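Local coordinates for protein EccC5 (Mycobacterium xenopi RIVM700367, PDB 7B9F) that probably serves as the FtsK/SpoIIIE-family ATPase component of the mycobacterial ESX-5 type VII secretion system, helping to power protein export across the inner membrane, at residues P14-E19 and D123-N128; V167-P172 and Q203-N208; T288-F293 and I329-W334; E299-R304 and D344-F349; A102-F107 and E187-T192. All blocks are in the same frame, centred on the assembly; numbering follows the deposited sequence.

Contact 1 of 5, residues P14-E19 and D123-N128; sequences PVVKPE and DSMDAN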
# COMPACT_ATOMS: atom_id res chain seq x y z
N PRO C 14 0.00 34.01 6.52
CA PRO C 14 -0.26 33.95 5.08
C PRO C 14 -1.27 34.99 4.66
O PRO C 14 -2.12 35.41 5.44
CB PRO C 14 -0.80 32.53 4.88
CG PRO C 14 -0.38 31.79 6.08
CD PRO C 14 -0.41 32.78 7.19
N VAL C 15 -1.17 35.41 3.40
CA VAL C 15 -1.96 36.51 2.89
C VAL C 15 -2.92 35.97 1.83
O VAL C 15 -2.61 35.03 1.10
CB VAL C 15 -1.06 37.64 2.33
CG1 VAL C 15 -0.27 37.17 1.11
CG2 VAL C 15 -1.86 38.89 2.02
N VAL C 16 -4.11 36.56 1.80
CA VAL C 16 -5.12 36.23 0.80
C VAL C 16 -5.51 37.52 0.09
O VAL C 16 -5.56 38.59 0.71
CB VAL C 16 -6.35 35.53 1.43
CG1 VAL C 16 -7.12 36.45 2.36
CG2 VAL C 16 -7.25 34.97 0.36
N LYS C 17 -5.70 37.44 -1.22
CA LYS C 17 -6.03 38.63 -1.98
C LYS C 17 -7.39 38.48 -2.65
O LYS C 17 -7.69 37.42 -3.21
CB LYS C 17 -4.94 38.94 -3.01
CG LYS C 17 -4.76 37.93 -4.12
CD LYS C 17 -3.69 38.38 -5.09
CE LYS C 17 -2.31 38.27 -4.48
NZ LYS C 17 -1.90 36.87 -4.21
N PRO C 18 -8.25 39.48 -2.53
CA PRO C 18 -9.53 39.44 -3.24
C PRO C 18 -9.34 39.62 -4.74
O PRO C 18 -8.35 40.18 -5.20
CB PRO C 18 -10.32 40.60 -2.63
CG PRO C 18 -9.63 40.89 -1.34
CD PRO C 18 -8.19 40.59 -1.59
N GLU C 19 -10.31 39.12 -5.51
CA GLU C 19 -10.33 39.28 -6.95
C GLU C 19 -11.74 39.60 -7.40
O GLU C 19 -12.69 39.53 -6.62
CB GLU C 19 -9.85 38.03 -7.70
CG GLU C 19 -8.40 37.67 -7.52
CD GLU C 19 -8.14 36.89 -6.25
OE1 GLU C 19 -9.12 36.58 -5.53
OE2 GLU C 19 -6.97 36.58 -5.97
N ASP C 123 -6.95 27.93 -2.36
CA ASP C 123 -5.85 27.41 -1.56
C ASP C 123 -5.25 28.49 -0.69
O ASP C 123 -4.88 28.23 0.46
CB ASP C 123 -4.78 26.79 -2.44
CG ASP C 123 -5.22 25.49 -3.06
OD1 ASP C 123 -6.27 24.96 -2.64
OD2 ASP C 123 -4.51 24.98 -3.95
N SER C 124 -5.13 29.71 -1.22
CA SER C 124 -4.63 30.81 -0.40
C SER C 124 -5.52 31.06 0.80
O SER C 124 -5.03 31.19 1.93
CB SER C 124 -4.51 32.08 -1.24
OG SER C 124 -4.23 33.19 -0.41
N MET C 125 -6.83 31.10 0.58
CA MET C 125 -7.74 31.38 1.69
C MET C 125 -7.81 30.22 2.67
O MET C 125 -7.95 30.43 3.89
CB MET C 125 -9.12 31.76 1.13
CG MET C 125 -10.14 32.13 2.17
SD MET C 125 -11.69 32.59 1.41
CE MET C 125 -12.26 31.01 0.83
N ASP C 126 -7.69 28.99 2.17
CA ASP C 126 -7.59 27.81 3.03
C ASP C 126 -6.38 27.90 3.95
O ASP C 126 -6.49 27.65 5.16
CB ASP C 126 -7.49 26.56 2.17
CG ASP C 126 -7.42 25.29 2.99
OD1 ASP C 126 -7.79 25.30 4.17
OD2 ASP C 126 -6.96 24.26 2.45
N ALA C 127 -5.21 28.19 3.38
CA ALA C 127 -4.01 28.30 4.19
C ALA C 127 -4.15 29.41 5.21
O ALA C 127 -3.71 29.26 6.35
CB ALA C 127 -2.80 28.56 3.29
N ASN C 128 -4.82 30.50 4.84
CA ASN C 128 -5.02 31.59 5.78
C ASN C 128 -5.87 31.15 6.97
O ASN C 128 -5.47 31.29 8.12
CB ASN C 128 -5.65 32.78 5.09
CG ASN C 128 -5.93 33.91 6.04
OD1 ASN C 128 -5.01 34.51 6.57
ND2 ASN C 128 -7.20 34.19 6.27

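Contact 2 of 5, residues V167-P172 and Q203-N208; sequences VGMTRP and QSVVYN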
# COMPACT_ATOMS: atom_id res chain seq x y z
N VAL C 167 -16.25 22.58 10.37
CA VAL C 167 -15.86 22.78 8.99
C VAL C 167 -17.11 22.84 8.12
O VAL C 167 -18.13 22.22 8.44
CB VAL C 167 -14.91 21.69 8.49
CG1 VAL C 167 -13.62 21.74 9.25
CG2 VAL C 167 -15.53 20.34 8.66
N GLY C 168 -17.04 23.58 7.03
CA GLY C 168 -18.19 23.76 6.18
C GLY C 168 -17.87 24.61 4.98
O GLY C 168 -16.71 24.79 4.63
N MET C 169 -18.92 25.12 4.35
CA MET C 169 -18.79 25.93 3.14
C MET C 169 -18.57 27.39 3.47
O MET C 169 -18.99 27.87 4.53
CB MET C 169 -20.06 25.82 2.30
CG MET C 169 -20.31 24.48 1.73
SD MET C 169 -21.78 24.48 0.71
CE MET C 169 -23.04 24.56 1.97
N THR C 170 -17.94 28.10 2.55
CA THR C 170 -17.89 29.55 2.62
C THR C 170 -17.68 30.10 1.22
O THR C 170 -17.18 29.40 0.34
CB THR C 170 -16.79 30.05 3.57
OG1 THR C 170 -16.90 31.47 3.72
CG2 THR C 170 -15.44 29.72 3.03
N ARG C 171 -18.09 31.34 1.02
CA ARG C 171 -17.91 31.90 -0.31
C ARG C 171 -16.46 32.33 -0.51
O ARG C 171 -15.81 32.77 0.44
CB ARG C 171 -18.86 33.07 -0.54
CG ARG C 171 -18.60 34.29 0.31
CD ARG C 171 -19.48 35.44 -0.12
NE ARG C 171 -19.41 36.55 0.82
CZ ARG C 171 -18.44 37.46 0.83
NH1 ARG C 171 -17.45 37.39 -0.05
NH2 ARG C 171 -18.46 38.43 1.73
N PRO C 172 -15.92 32.17 -1.70
CA PRO C 172 -14.50 32.43 -1.92
C PRO C 172 -14.22 33.93 -1.99
O PRO C 172 -15.11 34.76 -1.87
CB PRO C 172 -14.23 31.76 -3.26
CG PRO C 172 -15.49 31.91 -3.97
CD PRO C 172 -16.56 31.72 -2.94
N GLN C 203 -18.39 26.55 -8.23
CA GLN C 203 -17.28 27.40 -7.80
C GLN C 203 -17.70 28.58 -7.02
O GLN C 203 -16.84 29.42 -6.76
CB GLN C 203 -16.46 27.85 -9.01
CG GLN C 203 -15.99 26.72 -9.88
CD GLN C 203 -15.13 25.73 -9.13
OE1 GLN C 203 -14.38 26.09 -8.23
NE2 GLN C 203 -15.26 24.46 -9.48
N SER C 204 -18.95 28.73 -6.60
CA SER C 204 -19.36 29.87 -5.80
C SER C 204 -19.17 29.64 -4.31
O SER C 204 -19.46 30.55 -3.53
CB SER C 204 -20.82 30.21 -6.06
OG SER C 204 -21.64 29.08 -5.84
N VAL C 205 -18.72 28.46 -3.90
CA VAL C 205 -18.36 28.18 -2.51
C VAL C 205 -17.07 27.37 -2.49
O VAL C 205 -16.70 26.73 -3.46
CB VAL C 205 -19.46 27.43 -1.74
CG1 VAL C 205 -20.72 28.24 -1.63
CG2 VAL C 205 -19.77 26.16 -2.44
N VAL C 206 -16.40 27.43 -1.35
CA VAL C 206 -15.22 26.62 -1.06
C VAL C 206 -15.60 25.60 -0.01
O VAL C 206 -16.23 25.95 0.99
CB VAL C 206 -14.04 27.48 -0.59
CG1 VAL C 206 -12.78 26.67 -0.61
CG2 VAL C 206 -13.89 28.65 -1.48
N TYR C 207 -15.21 24.36 -0.23
CA TYR C 207 -15.71 23.27 0.59
C TYR C 207 -14.65 22.89 1.62
O TYR C 207 -13.45 22.95 1.34
CB TYR C 207 -16.05 22.06 -0.26
CG TYR C 207 -17.39 22.18 -0.93
CD1 TYR C 207 -18.52 21.65 -0.37
CD2 TYR C 207 -17.49 22.77 -2.18
CE1 TYR C 207 -19.73 21.75 -0.99
CE2 TYR C 207 -18.70 22.86 -2.81
CZ TYR C 207 -19.82 22.35 -2.22
OH TYR C 207 -21.03 22.45 -2.85
N ASN C 208 -15.11 22.50 2.81
CA ASN C 208 -14.28 22.04 3.92
C ASN C 208 -13.29 23.12 4.34
O ASN C 208 -12.07 22.94 4.31
CB ASN C 208 -13.57 20.73 3.56
CG ASN C 208 -12.93 20.04 4.75
OD1 ASN C 208 -12.71 20.63 5.80
ND2 ASN C 208 -12.65 18.76 4.59

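Contact 3 of 5, residues T288-F293 and I329-W334; sequences TSVREF and IEDPQW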
# COMPACT_ATOMS: atom_id res chain seq x y z
N THR C 288 -21.75 25.09 40.89
CA THR C 288 -22.76 24.06 40.74
C THR C 288 -24.17 24.61 40.62
O THR C 288 -25.10 23.83 40.39
CB THR C 288 -22.72 23.10 41.93
OG1 THR C 288 -23.01 23.83 43.13
CG2 THR C 288 -21.35 22.48 42.04
N SER C 289 -24.36 25.92 40.77
CA SER C 289 -25.69 26.50 40.62
C SER C 289 -25.53 27.97 40.29
O SER C 289 -24.53 28.60 40.62
CB SER C 289 -26.52 26.34 41.89
OG SER C 289 -26.08 27.26 42.87
N VAL C 290 -26.56 28.52 39.64
CA VAL C 290 -26.54 29.94 39.32
C VAL C 290 -26.67 30.77 40.58
O VAL C 290 -26.15 31.89 40.66
CB VAL C 290 -27.64 30.25 38.29
CG1 VAL C 290 -28.99 29.88 38.82
CG2 VAL C 290 -27.62 31.71 37.87
N ARG C 291 -27.32 30.24 41.61
CA ARG C 291 -27.42 30.96 42.87
C ARG C 291 -26.07 31.06 43.57
O ARG C 291 -25.84 32.01 44.32
CB ARG C 291 -28.44 30.28 43.77
CG ARG C 291 -28.69 30.97 45.09
CD ARG C 291 -29.72 30.21 45.91
NE ARG C 291 -29.22 28.88 46.23
CZ ARG C 291 -28.40 28.62 47.25
NH1 ARG C 291 -27.99 29.60 48.05
NH2 ARG C 291 -28.00 27.38 47.47
N GLU C 292 -25.15 30.14 43.29
CA GLU C 292 -23.87 30.03 43.98
C GLU C 292 -22.93 31.19 43.65
O GLU C 292 -21.92 31.36 44.34
CB GLU C 292 -23.23 28.68 43.64
CG GLU C 292 -21.92 28.31 44.35
CD GLU C 292 -21.40 26.94 43.97
OE1 GLU C 292 -22.03 26.26 43.14
OE2 GLU C 292 -20.34 26.55 44.51
N PHE C 293 -23.27 32.03 42.67
CA PHE C 293 -22.40 33.10 42.21
C PHE C 293 -21.90 34.07 43.26
O PHE C 293 -22.67 34.83 43.85
CB PHE C 293 -23.08 33.90 41.10
CG PHE C 293 -22.89 33.32 39.75
CD1 PHE C 293 -22.58 31.99 39.60
CD2 PHE C 293 -22.95 34.12 38.63
CE1 PHE C 293 -22.37 31.47 38.36
CE2 PHE C 293 -22.75 33.60 37.38
CZ PHE C 293 -22.46 32.28 37.25
N ILE C 329 -26.98 24.17 33.44
CA ILE C 329 -27.61 23.90 34.72
C ILE C 329 -29.12 23.69 34.59
O ILE C 329 -29.70 22.92 35.37
CB ILE C 329 -27.27 25.04 35.69
CG1 ILE C 329 -27.90 24.84 37.06
CG2 ILE C 329 -27.64 26.37 35.10
CD1 ILE C 329 -27.34 23.69 37.81
N GLU C 330 -29.76 24.29 33.59
CA GLU C 330 -31.21 24.24 33.37
C GLU C 330 -31.95 24.73 34.62
O GLU C 330 -32.60 23.99 35.35
CB GLU C 330 -31.66 22.84 32.94
CG GLU C 330 -33.14 22.67 32.59
CD GLU C 330 -33.74 23.85 31.85
OE1 GLU C 330 -33.14 24.33 30.87
OE2 GLU C 330 -34.83 24.31 32.25
N ASP C 331 -31.76 26.02 34.88
CA ASP C 331 -32.28 26.66 36.07
C ASP C 331 -33.18 27.82 35.66
O ASP C 331 -32.75 28.68 34.88
CB ASP C 331 -31.13 27.16 36.96
CG ASP C 331 -31.56 27.42 38.39
OD1 ASP C 331 -32.70 27.85 38.63
OD2 ASP C 331 -30.74 27.17 39.29
N PRO C 332 -34.40 27.89 36.18
CA PRO C 332 -35.29 29.03 35.87
C PRO C 332 -34.83 30.36 36.44
O PRO C 332 -35.58 31.34 36.34
CB PRO C 332 -36.62 28.61 36.50
CG PRO C 332 -36.57 27.13 36.52
CD PRO C 332 -35.14 26.79 36.81
N GLN C 333 -33.66 30.44 37.05
CA GLN C 333 -33.19 31.67 37.66
C GLN C 333 -32.36 32.51 36.69
O GLN C 333 -31.96 33.62 37.04
CB GLN C 333 -32.39 31.32 38.91
CG GLN C 333 -32.21 32.42 39.92
CD GLN C 333 -31.98 31.86 41.30
OE1 GLN C 333 -31.96 30.65 41.50
NE2 GLN C 333 -31.82 32.75 42.28
N TRP C 334 -32.11 32.00 35.48
CA TRP C 334 -31.29 32.72 34.51
C TRP C 334 -31.90 34.05 34.10
O TRP C 334 -31.18 35.04 33.97
CB TRP C 334 -31.04 31.87 33.28
CG TRP C 334 -29.97 30.88 33.42
CD1 TRP C 334 -30.07 29.54 33.27
CD2 TRP C 334 -28.59 31.16 33.67
NE1 TRP C 334 -28.85 28.96 33.45
CE2 TRP C 334 -27.92 29.93 33.70
CE3 TRP C 334 -27.86 32.33 33.89
CZ2 TRP C 334 -26.57 29.84 33.94
CZ3 TRP C 334 -26.52 32.23 34.12
CH2 TRP C 334 -25.88 31.00 34.14

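Contact 4 of 5, residues E299-R304 and D344-F349; sequences ELFAGR and DGVTFF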
# COMPACT_ATOMS: atom_id res chain seq x y z
N GLU C 299 -21.49 41.31 37.18
CA GLU C 299 -22.92 41.45 36.98
C GLU C 299 -23.44 42.85 37.27
O GLU C 299 -24.65 43.02 37.44
CB GLU C 299 -23.68 40.43 37.84
CG GLU C 299 -23.32 38.97 37.56
CD GLU C 299 -23.56 38.51 36.13
OE1 GLU C 299 -24.33 39.16 35.38
OE2 GLU C 299 -22.96 37.50 35.74
N LEU C 300 -22.56 43.84 37.35
CA LEU C 300 -22.96 45.24 37.45
C LEU C 300 -22.88 45.97 36.12
O LEU C 300 -23.06 47.19 36.08
CB LEU C 300 -22.11 45.94 38.52
CG LEU C 300 -20.58 46.04 38.40
CD1 LEU C 300 -20.09 47.21 37.54
CD2 LEU C 300 -19.97 46.10 39.78
N PHE C 301 -22.63 45.25 35.03
CA PHE C 301 -22.52 45.81 33.70
C PHE C 301 -23.91 46.20 33.18
O PHE C 301 -24.92 46.09 33.87
CB PHE C 301 -21.88 44.80 32.75
CG PHE C 301 -20.44 44.51 33.04
CD1 PHE C 301 -19.68 45.33 33.86
CD2 PHE C 301 -19.84 43.39 32.50
CE1 PHE C 301 -18.35 45.04 34.11
CE2 PHE C 301 -18.51 43.10 32.74
CZ PHE C 301 -17.77 43.92 33.55
N ALA C 302 -23.95 46.67 31.94
CA ALA C 302 -25.19 46.98 31.26
C ALA C 302 -25.48 45.93 30.19
O ALA C 302 -24.71 45.00 29.97
CB ALA C 302 -25.14 48.38 30.65
N GLY C 303 -26.62 46.10 29.52
CA GLY C 303 -26.89 45.30 28.34
C GLY C 303 -25.92 45.62 27.23
O GLY C 303 -25.38 46.72 27.14
N ARG C 304 -25.68 44.65 26.36
CA ARG C 304 -24.52 44.72 25.48
C ARG C 304 -24.79 45.54 24.23
O ARG C 304 -25.91 45.54 23.70
CB ARG C 304 -24.06 43.34 25.07
CG ARG C 304 -25.06 42.59 24.27
CD ARG C 304 -24.42 41.31 23.99
NE ARG C 304 -23.29 41.53 23.11
CZ ARG C 304 -22.34 40.63 22.89
NH1 ARG C 304 -22.39 39.46 23.49
NH2 ARG C 304 -21.34 40.91 22.07
N ASP C 344 -23.12 43.19 28.92
CA ASP C 344 -22.01 43.72 28.14
C ASP C 344 -20.73 42.95 28.39
O ASP C 344 -20.39 42.64 29.53
CB ASP C 344 -21.79 45.19 28.48
CG ASP C 344 -20.67 45.82 27.67
OD1 ASP C 344 -20.36 45.31 26.58
OD2 ASP C 344 -20.10 46.82 28.14
N GLY C 345 -20.02 42.64 27.31
CA GLY C 345 -18.71 42.03 27.42
C GLY C 345 -18.70 40.63 27.99
O GLY C 345 -17.66 40.17 28.44
N VAL C 346 -19.84 39.95 28.00
CA VAL C 346 -19.93 38.57 28.44
C VAL C 346 -20.75 37.82 27.40
O VAL C 346 -21.75 38.33 26.89
CB VAL C 346 -20.60 38.44 29.83
CG1 VAL C 346 -20.59 37.02 30.29
CG2 VAL C 346 -19.90 39.30 30.85
N THR C 347 -20.33 36.61 27.08
CA THR C 347 -21.09 35.78 26.16
C THR C 347 -21.38 34.45 26.81
O THR C 347 -20.56 33.92 27.57
CB THR C 347 -20.36 35.62 24.82
OG1 THR C 347 -21.21 34.96 23.88
CG2 THR C 347 -19.08 34.86 24.97
N PHE C 348 -22.58 33.93 26.59
CA PHE C 348 -23.03 32.71 27.23
C PHE C 348 -23.18 31.61 26.20
O PHE C 348 -23.60 31.86 25.08
CB PHE C 348 -24.36 32.90 27.97
CG PHE C 348 -24.32 33.96 29.02
CD1 PHE C 348 -24.42 35.29 28.70
CD2 PHE C 348 -24.16 33.61 30.34
CE1 PHE C 348 -24.38 36.25 29.68
CE2 PHE C 348 -24.12 34.56 31.32
CZ PHE C 348 -24.21 35.88 30.98
N PHE C 349 -22.84 30.40 26.58
CA PHE C 349 -23.10 29.24 25.74
C PHE C 349 -24.11 28.38 26.46
O PHE C 349 -23.77 27.64 27.38
CB PHE C 349 -21.82 28.46 25.45
CG PHE C 349 -21.01 29.05 24.37
CD1 PHE C 349 -20.33 30.23 24.56
CD2 PHE C 349 -20.94 28.43 23.14
CE1 PHE C 349 -19.58 30.78 23.56
CE2 PHE C 349 -20.19 28.98 22.13
CZ PHE C 349 -19.51 30.15 22.34

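Contact 5 of 5, residues A102-F107 and E187-T192; sequences AMRAQF and ELEPVT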
# COMPACT_ATOMS: atom_id res chain seq x y z
N ALA C 102 -15.27 24.13 -32.47
CA ALA C 102 -14.07 24.88 -32.13
C ALA C 102 -14.38 26.00 -31.14
O ALA C 102 -13.61 26.23 -30.19
CB ALA C 102 -13.42 25.44 -33.39
N MET C 103 -15.49 26.69 -31.35
CA MET C 103 -15.89 27.73 -30.41
C MET C 103 -16.18 27.16 -29.03
O MET C 103 -15.80 27.75 -28.01
CB MET C 103 -17.10 28.48 -30.94
CG MET C 103 -16.81 29.33 -32.15
SD MET C 103 -17.64 30.92 -32.07
CE MET C 103 -19.32 30.43 -32.43
N ARG C 104 -16.82 25.99 -28.99
CA ARG C 104 -17.08 25.32 -27.71
C ARG C 104 -15.78 24.96 -27.01
O ARG C 104 -15.66 25.13 -25.79
CB ARG C 104 -17.91 24.07 -27.94
CG ARG C 104 -19.37 24.30 -28.17
CD ARG C 104 -19.98 23.04 -28.71
NE ARG C 104 -21.44 23.06 -28.68
CZ ARG C 104 -22.20 22.28 -29.42
NH1 ARG C 104 -21.65 21.41 -30.25
NH2 ARG C 104 -23.52 22.36 -29.33
N ALA C 105 -14.81 24.43 -27.75
CA ALA C 105 -13.53 24.06 -27.16
C ALA C 105 -12.82 25.28 -26.57
O ALA C 105 -12.26 25.21 -25.47
CB ALA C 105 -12.65 23.38 -28.19
N GLN C 106 -12.84 26.39 -27.30
CA GLN C 106 -12.21 27.61 -26.80
C GLN C 106 -12.89 28.09 -25.53
O GLN C 106 -12.22 28.50 -24.56
CB GLN C 106 -12.24 28.70 -27.86
CG GLN C 106 -11.30 28.45 -29.01
CD GLN C 106 -11.38 29.51 -30.07
OE1 GLN C 106 -12.04 30.53 -29.89
NE2 GLN C 106 -10.72 29.29 -31.19
N PHE C 107 -14.22 28.04 -25.50
CA PHE C 107 -14.96 28.41 -24.30
C PHE C 107 -14.58 27.52 -23.13
O PHE C 107 -14.39 28.01 -22.00
CB PHE C 107 -16.46 28.34 -24.58
CG PHE C 107 -17.31 28.75 -23.42
CD1 PHE C 107 -17.66 30.06 -23.25
CD2 PHE C 107 -17.79 27.81 -22.53
CE1 PHE C 107 -18.44 30.44 -22.18
CE2 PHE C 107 -18.57 28.18 -21.47
CZ PHE C 107 -18.90 29.50 -21.30
N GLU C 187 -31.87 31.31 -27.92
CA GLU C 187 -30.63 31.36 -28.67
C GLU C 187 -29.47 30.71 -27.94
O GLU C 187 -28.42 30.49 -28.55
CB GLU C 187 -30.27 32.80 -29.01
CG GLU C 187 -31.16 33.45 -30.05
CD GLU C 187 -30.88 32.95 -31.45
OE1 GLU C 187 -29.69 32.79 -31.80
OE2 GLU C 187 -31.84 32.72 -32.21
N LEU C 188 -29.63 30.41 -26.65
CA LEU C 188 -28.53 29.94 -25.84
C LEU C 188 -28.10 28.54 -26.26
O LEU C 188 -28.92 27.63 -26.34
CB LEU C 188 -28.92 29.93 -24.37
CG LEU C 188 -27.87 29.41 -23.40
CD1 LEU C 188 -26.60 30.20 -23.56
CD2 LEU C 188 -28.39 29.54 -21.98
N GLU C 189 -26.81 28.39 -26.54
CA GLU C 189 -26.28 27.10 -26.92
C GLU C 189 -26.28 26.19 -25.69
O GLU C 189 -25.99 26.66 -24.59
CB GLU C 189 -24.87 27.29 -27.50
CG GLU C 189 -24.14 26.06 -28.05
CD GLU C 189 -23.62 25.12 -26.99
OE1 GLU C 189 -23.27 25.59 -25.90
OE2 GLU C 189 -23.58 23.90 -27.26
N PRO C 190 -26.62 24.91 -25.85
CA PRO C 190 -26.84 24.07 -24.66
C PRO C 190 -25.60 23.82 -23.82
O PRO C 190 -25.65 23.98 -22.60
CB PRO C 190 -27.38 22.77 -25.26
CG PRO C 190 -27.99 23.17 -26.53
CD PRO C 190 -27.12 24.26 -27.07
N VAL C 191 -24.49 23.44 -24.45
CA VAL C 191 -23.32 22.98 -23.69
C VAL C 191 -22.68 24.11 -22.90
O VAL C 191 -22.40 23.96 -21.71
CB VAL C 191 -22.32 22.30 -24.63
CG1 VAL C 191 -21.08 21.96 -23.88
CG2 VAL C 191 -22.92 21.05 -25.11
N THR C 192 -22.41 25.24 -23.56
CA THR C 192 -21.76 26.34 -22.86
C THR C 192 -22.66 26.91 -21.77
O THR C 192 -22.19 27.27 -20.69
CB THR C 192 -21.36 27.42 -23.84
OG1 THR C 192 -22.53 27.94 -24.47
CG2 THR C 192 -20.43 26.86 -24.88

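Contact 1 of 5, residues P14-E19 and D123-N128
P14 lies over N128 and V16 over S124, with CA-CA distances of 5.4 and 5.6 Å, so the extended chain P14-E19 runs along the helical segment D123-N128 in the opposite direction to it. V16 carries the apolar part of the contact. Its CB points at the helix, and CG2, swung away from the backbone N, meets M125 CB at 3.8 Å. The V16 and M125 side chains lie alongside each other and point the same way. S124 offers the polar part. With chi1 at 170° OG is anti to the backbone N and lies beside the passing chain. It is 2.9 Å from V15 O and 3.6 Å from V16 CG2. P14 closes the upstream end loosely, its ring atom CG standing 4.2 Å from A127 O. The contact lies at the surface, and V15 turns its side chain away from the helix. V16 also rests on E173, while the M125 side chain packs on V206, L209 and R381. D123 and D126 bind a chain of another protein. Beyond V16 the chain enters strand 19-22, which pairs in parallel with strand 174-177, so the contact lays the start of the chain on helix 97-132.

Contact 2 of 5, residues V167-P172 and Q203-N208
T170 and V206 form an antiparallel hydrogen-bonded pair, and the backbone bonds of this pair hold V167-P172 to Q203-N208. T170 N donates to V206 O over 3.2 Å. V206 N returns a straighter bond to T170 O, 2.7 Å long with 168° at the hydrogen. Two CA-H...O contacts flank the pair, M169 CA to V206 O and V205 CA to T170 O. The chain turns a corner at Y207 and N208; beyond it G168 bonds to L209, where strand 209-214 continues along strand 162-170.

The sulfur-aromatic contact lies on one side. M169 SD sits 4.5 Å from the centre of the Y207 ring, obliquely placed, and comes to 3.8 Å from CE1. The M169 side chain runs alongside Y207 and also touches V205 CG2. Apolar packing continues at the downstream end, where P172 CB meets V206 CG2 at 3.6 Å.

Two carbons lie against oxygens: P172 CD against S204 O, and, at the other end, V167 CB beside N208 OD1 at 3.6 Å.

The polar ends have partners outside the two segments. Y207 OH bonds to the backbone of a neighbouring protein chain, Q203 NE2 to an acidic side chain of another, and S204 OG to R201 O.

The chemistry is therefore divided: paired backbone bonds fix the register, sulfur and aliphatic contacts fill the flanks, and the polar groups of Q203 and Y207 serve the interfaces of the assembly.

Contact 3 of 5, residues T288-F293 and I329-W334
Two loops that follow parallel strands of the mixed sheet, 282-287 and 322-328, with strand 250-256 between them, meet here, V290 of the first fitting among I329-W334 of the second. Each contains a type I turn, V290 to F293 and D331 to W334. V290 carries the contact. Its CG2 lies over one face of W334, 4.0 Å from the centre of the six-membered ring and 14° off the normal, which makes a CH-pi contact. With chi1 at 59° CG2 is anti to the backbone N and goes to the ring, while CG1 meets D331 OD2 at 3.3 Å and Q333 CB at 3.7 Å. I329 CD1 reaches the start of the T288-F293 loop, 3.4 Å from T288 O. No hydrogen bond links the loops; each is stiffened from within. E292 OE1 accepts T288 N and T288 OG1 from opposite faces of its carboxylate, both at 2.6 Å. D331 OD1 takes Q333 N, 3.2 Å away and well above the carboxylate plane. W334 also meets W357 edge to face. The D331 bond is an Asx turn at the start of the type I turn D331-W334, in a loop that, like T288-F293, follows a parallel strand of the mixed sheet.

Contact 4 of 5, residues E299-R304 and D344-F349
F301 and R304 meet D344-F349 through different first torsions. In F301 CG lies opposite the carbonyl carbon (chi1 -68°), and the ring comes down beside D344. In R304 chi1 is 64°, and a bend at chi3 (-67°) brings the guanidinium round to V346. The site is the entry to strand 346-350, an inner strand of the mixed sheet that runs parallel to strands 220-224 and 322-328 on its two sides. The loop E299-R304 wraps round this entry. One hydrogen bond joins the segments: D344 N donates to A302 O over 2.6 Å, meeting the oxygen nearly in line with its carbonyl bond. A302 O also lies 3.3 Å from D344 CB. The F301 ring approaches with CD2, 3.1 Å from D344 O in an oblique position, while V346 CG2 stands at the ring edge near its plane. F301 also leans on V343, and the R304 side chain on P219. R304 and D344 have opposite charges, but they do not pair: R304 NE and D344 OD1 are 5.9 Å apart. They meet instead through carbon, with R304 CB lying 3.7 Å from D344 CA. The R304 tip stops beside the strand, with NH1 3.6 Å from V346 O.

Contact 5 of 5, residues A102-F107 and E187-T192
R104 and E189 meet side-on, the guanidinium and carboxylate planes turned 71° against each other. The R104 chain is extended from CG to NE and brings its NE/NH2 edge up to a single oxygen. R104 NE reaches E189 OE2 at 2.7 Å and R104 NH2 reaches it at 2.6 Å, forming a salt bridge. OE2 lies close to the guanidinium plane. Seen from the carboxylate the approach is less even: NH2 uses the anti lone pair of OE2, whereas NE comes from well above the plane. V191 CG2 lies over one face of the guanidinium.

E189 is also the N-cap of helix 190-202. A bend at chi2 (-74°) folds its carboxylate back over the helix start. OE2 accepts V191 N at 3.0 Å. OE1 accepts T192 N with its syn lone pair and T192 OG1, 2.8 Å away, with its anti lone pair.

T192 turns its carbon side to F107. T192 CB stands over one face of the ring, 4.0 Å from its centre, in a CH-pi contact, and CG2 adds a touch on F107 CD2 at 3.7 Å.

D101 makes a salt bridge with R104 NH1, L27 N bonds to T192 OG1, and two neighbouring protein chains pack on V191.

One buried carboxylate thus accepts five bonds, three on OE2 and two on OE1. The arginine and the helix start would probably stabilise its negative charge, and the same group ties helix 97-132 to the start of helix 190-202.

From the N terminus, contact 1 closes the first long loop by laying P14-E19 on helix 97-132. Contact 5 starts on the same helix, upstream of D123-N128, and ends at the start of helix 190-202, so contacts 1 and 5 cross. Contact 2 crosses contact 5, joining strand 162-170 to the chain that leaves helix 190-202. Contacts 1 and 2 follow in series yet touch, M125 CE meeting V206 CG2 at 3.7 Å. Farther on, contacts 3 and 4 cross and touch through F293 and E299: contact 3 joins the loops after strands 282-287 and 322-328, contact 4 the first of these to the start of strand 346-350. None nests. Contacts 3 and 5 have centres about 66 Å apart.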